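Local structure of LupI (Flavobacterium sp. YS-80-122, 6IY4) at residues Q5-Q15 with S85-A93. The protein probably inhibits metalloendopeptidases in the periplasm, as a small beta-barrel protein of the Inh family. Numbering follows the deposited sequence.
Sequences QVAGSWTFYVQ and SKTLVMQRA
Ala7 O is gripped end-on by the guanidinium of Arg92: NH1 at 3.0 Å and NH2 at 3.1 Å both come from one face of the carbonyl, well above its plane. NH2 also makes a weak bond to Gln5 O, and a water joins NH1 to Ser9 O, so the group is fastened along its edge. Extended from CG to NE, the Arg92 side chain lies across the Trp10 indole, with CG 3.5 Å from the centroid of the six-membered ring and almost on its normal. Met90 CE covers the opposite face, and Trp10 NE1 donates to Val6 O (2.8 Å), which fixes the rotation of the sandwiched indole. With CG between the backbone N and the carbonyl carbon (chi1 72°), the Met90 chain runs beside Phe12: Met90 CB lies over the ring and Met90 SD comes obliquely to Phe12 CE2 at 3.6 Å, a Met-aromatic contact. On the other sheet face Val89 CB packs over the Tyr13 ring, 3.9 Å from its centroid. Paired backbone bonds join Thr11 with Gln91 and Tyr13 with Val89, Val89 N to Tyr13 O being nearly straight (2.8 Å, 171°). Strands 8-14 and 86-92, the chain's first and last, pair antiparallel inside the sheet, fitting the Inh-family beta-barrel.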
ATOM      1  N   GLN A   5      -0.474  14.639   0.496  1.00 22.23           N
ATOM      2  CA  GLN A   5      -0.613  14.444  -0.966  1.00 24.31           C
ATOM      3  C   GLN A   5      -0.780  12.965  -1.337  1.00 23.09           C
ATOM      4  O   GLN A   5      -1.096  12.649  -2.548  1.00 23.44           O
ATOM      5  CB  GLN A   5       0.559  15.137  -1.664  1.00 24.08           C
ATOM      6  CG  GLN A   5       0.379  16.644  -1.672  1.00 26.23           C
ATOM      7  CD  GLN A   5      -0.812  17.001  -2.532  1.00 24.27           C
ATOM      8  OE1 GLN A   5      -0.874  16.630  -3.698  1.00 22.99           O
ATOM      9  NE2 GLN A   5      -1.839  17.549  -1.911  1.00 26.66           N
ATOM     10  N   VAL A   6      -0.566  12.060  -0.371  1.00 21.20           N
ATOM     11  CA  VAL A   6      -0.675  10.595  -0.615  1.00 20.97           C
ATOM     12  C   VAL A   6      -1.894  10.067   0.132  1.00 19.90           C
ATOM     13  O   VAL A   6      -2.397   9.032  -0.267  1.00 21.43           O
ATOM     14  CB  VAL A   6       0.620   9.898  -0.141  1.00 21.90           C
ATOM     15  CG1 VAL A   6       0.575   8.380  -0.262  1.00 25.41           C
ATOM     16  CG2 VAL A   6       1.841  10.441  -0.839  1.00 24.00           C
ATOM     17  N   ALA A   7      -2.435  10.787   1.098  1.00 20.04           N
ATOM     18  CA  ALA A   7      -3.533  10.263   1.942  1.00 20.68           C
ATOM     19  C   ALA A   7      -4.825  10.221   1.141  1.00 19.95           C
ATOM     20  O   ALA A   7      -5.033  11.003   0.209  1.00 21.82           O
ATOM     21  CB  ALA A   7      -3.724  11.085   3.183  1.00 22.63           C
ATOM     22  N   GLY A   8      -5.682   9.306   1.506  1.00 20.26           N
ATOM     23  CA  GLY A   8      -7.017   9.186   0.944  1.00 18.40           C
ATOM     24  C   GLY A   8      -7.339   7.770   0.570  1.00 19.10           C
ATOM     25  O   GLY A   8      -6.721   6.824   1.113  1.00 18.99           O
ATOM     26  N   SER A   9      -8.342   7.632  -0.275  1.00 19.89           N
ATOM     27  CA  SER A   9      -8.881   6.318  -0.694  1.00 18.73           C
ATOM     28  C   SER A   9      -7.965   5.632  -1.722  1.00 20.01           C
ATOM     29  O   SER A   9      -7.651   6.225  -2.781  1.00 23.66           O
ATOM     30  CB  SER A   9     -10.251   6.473  -1.262  1.00 21.72           C
ATOM     31  OG  SER A   9     -10.788   5.198  -1.521  1.00 23.72           O
ATOM     32  N   TRP A  10      -7.551   4.410  -1.449  1.00 19.40           N
ATOM     33  CA  TRP A  10      -6.696   3.624  -2.354  1.00 18.50           C
ATOM     34  C   TRP A  10      -7.287   2.240  -2.521  1.00 19.60           C
ATOM     35  O   TRP A  10      -7.728   1.639  -1.531  1.00 20.75           O
ATOM     36  CB  TRP A  10      -5.273   3.533  -1.827  1.00 17.41           C
ATOM     37  CG  TRP A  10      -4.501   4.816  -1.895  1.00 18.35           C
ATOM     38  CD1 TRP A  10      -4.510   5.817  -0.966  1.00 19.18           C
ATOM     39  CD2 TRP A  10      -3.623   5.250  -2.951  1.00 16.75           C
ATOM     40  NE1 TRP A  10      -3.695   6.832  -1.357  1.00 19.62           N
ATOM     41  CE2 TRP A  10      -3.135   6.523  -2.553  1.00 17.57           C
ATOM     42  CE3 TRP A  10      -3.185   4.698  -4.162  1.00 18.12           C
ATOM     43  CZ2 TRP A  10      -2.217   7.219  -3.334  1.00 18.21           C
ATOM     44  CZ3 TRP A  10      -2.269   5.393  -4.917  1.00 17.97           C
ATOM     45  CH2 TRP A  10      -1.807   6.636  -4.506  1.00 17.91           C
ATOM     46  N   THR A  11      -7.133   1.699  -3.712  1.00 19.68           N
ATOM     47  CA  THR A  11      -7.581   0.332  -4.036  1.00 18.29           C
ATOM     48  C   THR A  11      -6.355  -0.530  -4.281  1.00 18.75           C
ATOM     49  O   THR A  11      -5.479  -0.123  -5.087  1.00 20.17           O
ATOM     50  CB  THR A  11      -8.487   0.341  -5.255  1.00 23.31           C
ATOM     51  OG1 THR A  11      -9.589   1.197  -4.922  1.00 25.82           O
ATOM     52  CG2 THR A  11      -8.980  -1.050  -5.546  1.00 26.32           C
ATOM     53  N   PHE A  12      -6.265  -1.615  -3.537  1.00 18.44           N
ATOM     54  CA  PHE A  12      -5.149  -2.575  -3.586  1.00 18.09           C
ATOM     55  C   PHE A  12      -5.624  -3.847  -4.290  1.00 20.08           C
ATOM     56  O   PHE A  12      -6.713  -4.341  -3.972  1.00 20.08           O
ATOM     57  CB  PHE A  12      -4.689  -2.942  -2.178  1.00 19.04           C
ATOM     58  CG  PHE A  12      -3.969  -1.857  -1.428  1.00 20.04           C
ATOM     59  CD1 PHE A  12      -4.681  -0.838  -0.811  1.00 21.65           C
ATOM     60  CD2 PHE A  12      -2.597  -1.861  -1.310  1.00 22.30           C
ATOM     61  CE1 PHE A  12      -4.026   0.144  -0.093  1.00 22.78           C
ATOM     62  CE2 PHE A  12      -1.938  -0.848  -0.622  1.00 24.14           C
ATOM     63  CZ  PHE A  12      -2.665   0.131  -0.003  1.00 24.70           C
ATOM     64  N   TYR A  13      -4.737  -4.407  -5.092  1.00 18.79           N
ATOM     65  CA  TYR A  13      -4.964  -5.741  -5.686  1.00 18.81           C
ATOM     66  C   TYR A  13      -3.640  -6.324  -6.156  1.00 20.71           C
ATOM     67  O   TYR A  13      -2.690  -5.568  -6.437  1.00 21.72           O
ATOM     68  CB  TYR A  13      -5.975  -5.672  -6.822  1.00 20.41           C
ATOM     69  CG  TYR A  13      -5.588  -4.842  -8.013  1.00 22.33           C
ATOM     70  CD1 TYR A  13      -5.869  -3.497  -8.032  1.00 26.03           C
ATOM     71  CD2 TYR A  13      -4.958  -5.399  -9.098  1.00 26.47           C
ATOM     72  CE1 TYR A  13      -5.531  -2.718  -9.127  1.00 27.40           C
ATOM     73  CE2 TYR A  13      -4.596  -4.630 -10.194  1.00 27.87           C
ATOM     74  CZ  TYR A  13      -4.922  -3.297 -10.216  1.00 29.56           C
ATOM     75  OH  TYR A  13      -4.595  -2.506 -11.278  1.00 34.19           O
ATOM     76  N   VAL A  14      -3.609  -7.626  -6.293  1.00 22.14           N
ATOM     77  CA  VAL A  14      -2.435  -8.319  -6.853  1.00 23.24           C
ATOM     78  C   VAL A  14      -2.655  -8.381  -8.371  1.00 25.67           C
ATOM     79  O   VAL A  14      -3.749  -8.792  -8.860  1.00 24.41           O
ATOM     80  CB  VAL A  14      -2.255  -9.724  -6.252  1.00 24.13           C
ATOM     81  CG1 VAL A  14      -1.159 -10.496  -6.968  1.00 27.67           C
ATOM     82  CG2 VAL A  14      -1.971  -9.701  -4.762  1.00 26.45           C
ATOM     83  N   GLN A  15      -1.648  -7.978  -9.117  1.00 21.89           N
ATOM     84  CA  GLN A  15      -1.719  -7.978 -10.588  1.00 24.68           C
ATOM     85  C   GLN A  15      -2.092  -9.383 -11.054  1.00 24.61           C
ATOM     86  O   GLN A  15      -1.475 -10.338 -10.531  1.00 26.52           O
ATOM     87  CB  GLN A  15      -0.379  -7.601 -11.204  1.00 27.15           C
ATOM     88  CG  GLN A  15      -0.450  -7.365 -12.694  1.00 30.87           C
ATOM     89  CD  GLN A  15      -0.273  -5.887 -12.931  1.00 40.50           C
ATOM     90  OE1 GLN A  15       0.848  -5.354 -12.970  1.00 41.72           O
ATOM     91  NE2 GLN A  15      -1.396  -5.201 -12.988  1.00 39.82           N
ATOM     92  N   SER A  85       7.107 -13.615  -6.555  1.00 46.88           N
ATOM     93  CA  SER A  85       7.121 -12.866  -7.847  1.00 46.90           C
ATOM     94  C   SER A  85       5.726 -12.331  -8.206  1.00 50.80           C
ATOM     95  O   SER A  85       5.305 -12.422  -9.378  1.00 44.21           O
ATOM     96  CB  SER A  85       7.698 -13.695  -8.956  1.00 55.06           C
ATOM     97  OG  SER A  85       8.942 -13.150  -9.358  1.00 60.90           O
ATOM     98  N   LYS A  86       5.035 -11.776  -7.222  1.00 45.51           N
ATOM     99  CA  LYS A  86       3.732 -11.113  -7.438  1.00 41.08           C
ATOM    100  C   LYS A  86       3.986  -9.594  -7.450  1.00 33.72           C
ATOM    101  O   LYS A  86       5.061  -9.171  -6.971  1.00 32.94           O
ATOM    102  CB  LYS A  86       2.772 -11.620  -6.361  1.00 45.85           C
ATOM    103  CG  LYS A  86       2.469 -13.112  -6.459  1.00 53.40           C
ATOM    104  CD  LYS A  86       1.562 -13.445  -7.632  1.00 59.95           C
ATOM    105  CE  LYS A  86       1.856 -14.780  -8.287  1.00 65.41           C
ATOM    106  NZ  LYS A  86       1.160 -14.892  -9.593  1.00 67.91           N
ATOM    107  N   THR A  87       3.054  -8.823  -8.020  1.00 29.00           N
ATOM    108  CA  THR A  87       3.059  -7.334  -7.984  1.00 24.33           C
ATOM    109  C   THR A  87       1.789  -6.872  -7.257  1.00 24.11           C
ATOM    110  O   THR A  87       0.699  -7.293  -7.637  1.00 24.41           O
ATOM    111  CB  THR A  87       3.127  -6.675  -9.361  1.00 24.38           C
ATOM    112  OG1 THR A  87       4.313  -7.227  -9.925  1.00 31.37           O
ATOM    113  CG2 THR A  87       3.216  -5.168  -9.293  1.00 25.88           C
ATOM    114  N   LEU A  88       1.961  -6.084  -6.215  1.00 21.74           N
ATOM    115  CA  LEU A  88       0.824  -5.444  -5.517  1.00 20.69           C
ATOM    116  C   LEU A  88       0.688  -4.068  -6.115  1.00 21.02           C
ATOM    117  O   LEU A  88       1.689  -3.323  -6.190  1.00 21.14           O
ATOM    118  CB  LEU A  88       1.086  -5.342  -4.018  1.00 21.08           C
ATOM    119  CG  LEU A  88      -0.042  -4.738  -3.192  1.00 23.34           C
ATOM    120  CD1 LEU A  88      -1.259  -5.621  -3.214  1.00 27.54           C
ATOM    121  CD2 LEU A  88       0.404  -4.513  -1.771  1.00 23.54           C
ATOM    122  N   VAL A  89      -0.504  -3.789  -6.583  1.00 21.71           N
ATOM    123  CA  VAL A  89      -0.858  -2.505  -7.205  1.00 18.94           C
ATOM    124  C   VAL A  89      -1.699  -1.734  -6.204  1.00 19.53           C
ATOM    125  O   VAL A  89      -2.577  -2.338  -5.549  1.00 19.79           O
ATOM    126  CB  VAL A  89      -1.655  -2.760  -8.501  1.00 21.76           C
ATOM    127  CG1 VAL A  89      -2.060  -1.455  -9.155  1.00 25.34           C
ATOM    128  CG2 VAL A  89      -0.851  -3.625  -9.469  1.00 23.31           C
ATOM    129  N   MET A  90      -1.432  -0.443  -6.077  1.00 18.90           N
ATOM    130  CA  MET A  90      -2.325   0.430  -5.294  1.00 18.85           C
ATOM    131  C   MET A  90      -2.632   1.628  -6.188  1.00 21.20           C
ATOM    132  O   MET A  90      -1.735   2.201  -6.796  1.00 20.29           O
ATOM    133  CB  MET A  90      -1.777   0.771  -3.900  1.00 25.92           C
ATOM    134  CG  MET A  90      -0.693   1.654  -3.876  1.00 24.65           C
ATOM    135  SD  MET A  90      -0.046   1.805  -2.147  1.00 25.11           S
ATOM    136  CE  MET A  90      -1.066   3.089  -1.444  1.00 22.95           C
ATOM    137  N   GLN A  91      -3.898   1.935  -6.340  1.00 19.99           N
ATOM    138  CA  GLN A  91      -4.315   3.009  -7.260  1.00 21.12           C
ATOM    139  C   GLN A  91      -5.423   3.765  -6.577  1.00 20.41           C
ATOM    140  O   GLN A  91      -6.265   3.110  -5.996  1.00 20.31           O
ATOM    141  CB  GLN A  91      -4.956   2.483  -8.527  1.00 25.77           C
ATOM    142  CG  GLN A  91      -4.019   1.813  -9.483  1.00 35.18           C
ATOM    143  CD  GLN A  91      -4.860   1.501 -10.696  1.00 41.58           C
ATOM    144  OE1 GLN A  91      -5.616   0.526 -10.716  1.00 38.45           O
ATOM    145  NE2 GLN A  91      -4.793   2.399 -11.674  1.00 46.25           N
ATOM    146  N   ARG A  92      -5.446   5.071  -6.717  1.00 21.55           N
ATOM    147  CA  ARG A  92      -6.587   5.844  -6.173  1.00 21.66           C
ATOM    148  C   ARG A  92      -7.849   5.490  -6.957  1.00 26.10           C
ATOM    149  O   ARG A  92      -7.776   5.266  -8.177  1.00 31.00           O
ATOM    150  CB  ARG A  92      -6.307   7.340  -6.231  1.00 22.08           C
ATOM    151  CG  ARG A  92      -5.260   7.829  -5.249  1.00 22.11           C
ATOM    152  CD  ARG A  92      -5.102   9.310  -5.327  1.00 22.17           C
ATOM    153  NE  ARG A  92      -4.206   9.922  -4.391  1.00 22.04           N
ATOM    154  CZ  ARG A  92      -4.491  10.308  -3.163  1.00 20.06           C
ATOM    155  NH1 ARG A  92      -5.659  10.054  -2.581  1.00 20.26           N
ATOM    156  NH2 ARG A  92      -3.572  10.951  -2.484  1.00 22.61           N
ATOM    157  N   ALA A  93      -9.001   5.446  -6.311  1.00 27.31           N
ATOM    158  CA  ALA A  93     -10.237   5.007  -7.026  1.00 47.37           C
ATOM    159  C   ALA A  93     -10.053   3.587  -7.592  1.00 55.54           C
ATOM    160  O   ALA A  93      -9.834   3.381  -8.798  1.00 58.28           O
ATOM    161  CB  ALA A  93     -10.584   5.968  -8.149  1.00 50.75           C
TER
HETATM  162  O   HOH W   1      -8.084   8.787  -3.523  1.00 21.79           O
HETATM  163  O   HOH W   2       1.203 -10.127  -9.757  1.00 32.72           O